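Long-range contact in phosphatidylinositol-specific phospholipase C1 (Streptomyces antibioticus, PDB 3H4X), which belongs to the phosphatidylinositol-specific phospholipase C family, probably of the calcium-dependent group, and is built as an eight-stranded parallel beta/alpha (TIM-type) barrel: residues Gly81-Ala89 with Ser99-Asp110. Sequence-based numbering, arbitrary orientation.
Sequences GNNSNCEGA and SRDQDFAGCLSD. With EOH (ethanol), chain G.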
loop_
_atom_site.group_PDB
_atom_site.type_symbol
_atom_site.label_atom_id
_atom_site.label_comp_id
_atom_site.label_asym_id
_atom_site.label_seq_id
_atom_site.Cartn_x
_atom_site.Cartn_y
_atom_site.Cartn_z
ATOM N N GLY A 81 -2.059 23.325 3.763
ATOM C CA GLY A 81 -0.878 22.776 4.412
ATOM C C GLY A 81 -0.958 21.258 4.368
ATOM O O GLY A 81 -1.047 20.659 3.294
ATOM N N ASN A 82 -0.935 20.641 5.545
ATOM C CA ASN A 82 -1.112 19.201 5.700
ATOM C C ASN A 82 -2.027 18.965 6.886
ATOM O O ASN A 82 -2.228 19.857 7.707
ATOM C CB ASN A 82 0.225 18.505 5.958
ATOM C CG ASN A 82 1.200 18.676 4.818
ATOM O OD1 ASN A 82 1.209 17.896 3.869
ATOM N ND2 ASN A 82 2.039 19.701 4.910
ATOM N N ASN A 83 -2.580 17.766 6.982
ATOM C CA ASN A 83 -3.373 17.386 8.134
ATOM C C ASN A 83 -3.043 15.931 8.416
ATOM O O ASN A 83 -3.583 15.021 7.786
ATOM C CB ASN A 83 -4.864 17.603 7.855
ATOM C CG ASN A 83 -5.740 17.282 9.050
ATOM O OD1 ASN A 83 -5.325 16.586 9.977
ATOM N ND2 ASN A 83 -6.970 17.781 9.027
ATOM N N SER A 84 -2.107 15.722 9.337
ATOM C CA SER A 84 -1.506 14.413 9.510
ATOM C C SER A 84 -0.913 14.272 10.895
ATOM O O SER A 84 -0.724 15.263 11.612
ATOM C CB SER A 84 -0.387 14.220 8.488
ATOM O OG SER A 84 0.777 14.918 8.903
ATOM N N ASN A 85 -0.599 13.032 11.254
ATOM C CA ASN A 85 0.062 12.737 12.516
ATOM C C ASN A 85 1.571 12.563 12.358
ATOM O O ASN A 85 2.254 12.096 13.270
ATOM C CB ASN A 85 -0.560 11.503 13.168
ATOM C CG ASN A 85 -0.505 10.279 12.277
ATOM O OD1 ASN A 85 0.218 10.251 11.279
ATOM N ND2 ASN A 85 -1.271 9.258 12.634
ATOM N N CYS A 86 2.092 12.953 11.202
ATOM C CA CYS A 86 3.518 12.809 10.913
ATOM C C CYS A 86 4.311 13.971 11.509
ATOM O O CYS A 86 3.852 15.115 11.472
ATOM C CB CYS A 86 3.733 12.718 9.403
ATOM S SG CYS A 86 2.717 11.438 8.624
ATOM N N GLU A 87 5.493 13.680 12.057
ATOM C CA GLU A 87 6.289 14.693 12.765
ATOM C C GLU A 87 7.590 15.076 12.078
ATOM O O GLU A 87 8.192 16.091 12.425
ATOM C CB GLU A 87 6.719 14.225 14.154
ATOM C CG GLU A 87 5.748 13.493 15.016
ATOM C CD GLU A 87 6.480 12.864 16.199
ATOM O OE1 GLU A 87 6.549 11.621 16.274
ATOM O OE2 GLU A 87 7.040 13.615 17.032
ATOM N N GLY A 88 8.076 14.240 11.169
ATOM C CA GLY A 88 9.407 14.451 10.609
ATOM C C GLY A 88 10.509 14.286 11.645
ATOM O O GLY A 88 11.459 15.072 11.686
ATOM N N ALA A 89 10.384 13.269 12.490
ATOM C CA ALA A 89 11.396 12.988 13.505
ATOM C C ALA A 89 12.752 12.713 12.864
ATOM O O ALA A 89 12.839 11.986 11.878
ATOM C CB ALA A 89 10.974 11.806 14.359
ATOM N N SER A 99 5.773 18.829 16.619
ATOM C CA SER A 99 4.516 19.252 16.024
ATOM C C SER A 99 4.215 18.354 14.829
ATOM O O SER A 99 5.123 17.857 14.167
ATOM C CB SER A 99 4.577 20.716 15.592
ATOM O OG SER A 99 5.573 20.913 14.610
ATOM N N ARG A 100 2.935 18.142 14.566
ATOM C CA ARG A 100 2.518 17.208 13.534
ATOM C C ARG A 100 2.154 17.957 12.249
ATOM O O ARG A 100 2.742 18.998 11.958
ATOM C CB ARG A 100 1.390 16.323 14.073
ATOM C CG ARG A 100 1.849 15.461 15.256
ATOM C CD ARG A 100 0.684 14.869 16.026
ATOM N NE ARG A 100 -0.091 15.902 16.709
ATOM C CZ ARG A 100 -1.253 15.680 17.311
ATOM N NH1 ARG A 100 -1.776 14.464 17.320
ATOM N NH2 ARG A 100 -1.896 16.678 17.906
ATOM N N ASP A 101 1.215 17.428 11.470
ATOM C CA ASP A 101 0.834 18.047 10.198
ATOM C C ASP A 101 2.029 18.220 9.258
ATOM O O ASP A 101 2.127 19.214 8.533
ATOM C CB ASP A 101 0.137 19.396 10.423
ATOM C CG ASP A 101 -1.221 19.254 11.083
ATOM O OD1 ASP A 101 -1.811 18.157 11.033
ATOM O OD2 ASP A 101 -1.713 20.258 11.644
ATOM N N GLN A 102 2.932 17.247 9.258
ATOM C CA GLN A 102 4.023 17.256 8.293
ATOM C C GLN A 102 3.635 16.547 6.996
ATOM O O GLN A 102 2.625 15.840 6.935
ATOM C CB GLN A 102 5.296 16.660 8.900
ATOM C CG GLN A 102 5.750 17.387 10.152
ATOM C CD GLN A 102 5.988 18.861 9.898
ATOM O OE1 GLN A 102 6.879 19.230 9.138
ATOM N NE2 GLN A 102 5.195 19.712 10.540
ATOM N N ASP A 103 4.446 16.758 5.966
ATOM C CA ASP A 103 4.181 16.242 4.629
ATOM C C ASP A 103 4.723 14.825 4.433
ATOM O O ASP A 103 5.107 14.154 5.391
ATOM C CB ASP A 103 4.776 17.186 3.581
ATOM C CG ASP A 103 6.290 17.298 3.682
ATOM O OD1 ASP A 103 6.900 16.610 4.527
ATOM O OD2 ASP A 103 6.874 18.087 2.908
ATOM N N PHE A 104 4.752 14.372 3.184
ATOM C CA PHE A 104 5.173 13.005 2.886
ATOM C C PHE A 104 6.623 12.774 3.306
ATOM O O PHE A 104 6.953 11.733 3.882
ATOM C CB PHE A 104 4.964 12.702 1.401
ATOM C CG PHE A 104 5.276 11.280 1.002
ATOM C CD1 PHE A 104 4.911 10.206 1.804
ATOM C CD2 PHE A 104 5.898 11.021 -0.207
ATOM C CE1 PHE A 104 5.186 8.900 1.414
ATOM C CE2 PHE A 104 6.173 9.721 -0.600
ATOM C CZ PHE A 104 5.814 8.663 0.212
ATOM N N ALA A 105 7.493 13.741 3.026
ATOM C CA ALA A 105 8.877 13.638 3.472
ATOM C C ALA A 105 8.953 13.468 4.991
ATOM O O ALA A 105 9.796 12.724 5.496
ATOM C CB ALA A 105 9.687 14.845 3.016
ATOM N N GLY A 106 8.075 14.158 5.715
ATOM C CA GLY A 106 8.019 14.026 7.168
ATOM C C GLY A 106 7.575 12.641 7.604
ATOM O O GLY A 106 8.117 12.071 8.553
ATOM N N CYS A 107 6.582 12.097 6.911
ATOM C CA CYS A 107 6.135 10.739 7.173
ATOM C C CYS A 107 7.276 9.743 6.974
ATOM O O CYS A 107 7.514 8.867 7.807
ATOM C CB CYS A 107 4.973 10.392 6.246
ATOM S SG CYS A 107 4.351 8.725 6.449
ATOM N N LEU A 108 7.977 9.877 5.855
ATOM C CA LEU A 108 9.095 9.001 5.545
ATOM C C LEU A 108 10.200 9.112 6.590
ATOM O O LEU A 108 10.838 8.117 6.936
ATOM C CB LEU A 108 9.634 9.306 4.147
ATOM C CG LEU A 108 8.702 8.957 2.986
ATOM C CD1 LEU A 108 9.216 9.601 1.707
ATOM C CD2 LEU A 108 8.559 7.447 2.827
ATOM N N SER A 109 10.426 10.320 7.095
ATOM C CA SER A 109 11.387 10.504 8.174
ATOM C C SER A 109 10.956 9.742 9.427
ATOM O O SER A 109 11.777 9.090 10.074
ATOM C CB SER A 109 11.575 11.988 8.490
ATOM O OG SER A 109 12.208 12.661 7.418
ATOM N N ASP A 110 9.674 9.818 9.774
ATOM C CA ASP A 110 9.170 9.071 10.926
ATOM C C ASP A 110 9.405 7.579 10.719
ATOM O O ASP A 110 9.825 6.868 11.639
ATOM C CB ASP A 110 7.672 9.312 11.141
ATOM C CG ASP A 110 7.363 10.690 11.698
ATOM O OD1 ASP A 110 8.294 11.506 11.853
ATOM O OD2 ASP A 110 6.171 10.950 11.977
HETATM C C1 EOH G . 0.048 19.641 15.476
HETATM C C2 EOH G . -1.441 19.329 15.555
HETATM O O EOH G . 0.789 18.915 16.430
HETATM O O HOH W 1 -3.419 21.706 10.074
HETATM O O HOH W 2 1.442 21.635 7.731
HETATM O O HOH W 3 5.452 9.890 14.462
HETATM O O HOH W 4 7.433 18.619 13.049
HETATM O O HOH W 5 14.240 10.198 10.338
#
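The carboxylate of Asp-110 faces the backbone N-H groups of Glu-87 and Ala-89, CG set anti to the carbonyl carbon, beside the backbone N (chi1 -73°). Asp-110 OD2 takes Glu-87 N on its syn side at 2.8 Å, while Asp-110 OD1 accepts Ala-89 N, also at 2.8 Å and nearly straight (164°). In this TIM-type barrel, an irregular loop after strand 73-74 folds here on the capped start of helix 104-117, with Asp-103 as N-cap, its OD1 accepting from Gly-106 N. The two N-H bonds fix the carboxylate's rotation, and water 3 bridges Asp-110 OD2 to Glu-87 OE1. Glu-87 is itself held by the backbone N of Arg-96, Thr-97 and Lys-98.

One turn back, Cys-86 SG packs on Cys-107 CB (3.4 Å), with Phe-48 of helix 48-52 against both side chains. Gln-102 folds back, bent at chi2 (-57°), laying CG against Glu-87 C (3.5 Å) and giving its NE2 to Arg-100 O.

At the other end Ser-84 and Asp-101 trade bonds: Asp-101 N donates to Ser-84 O, and Ser-84 N reaches the anti side of Asp-101 OD1 (3.0 Å). That oxygen also forms a salt bridge with Lys-42, which together with Asn-83 and Asp-101 lines the pocket holding an acetyl group. Ser-84 OG closes an ST turn by accepting Cys-86 N, and donates in the carbonyl plane to a lone pair of Gln-102 O, 2.9 Å away.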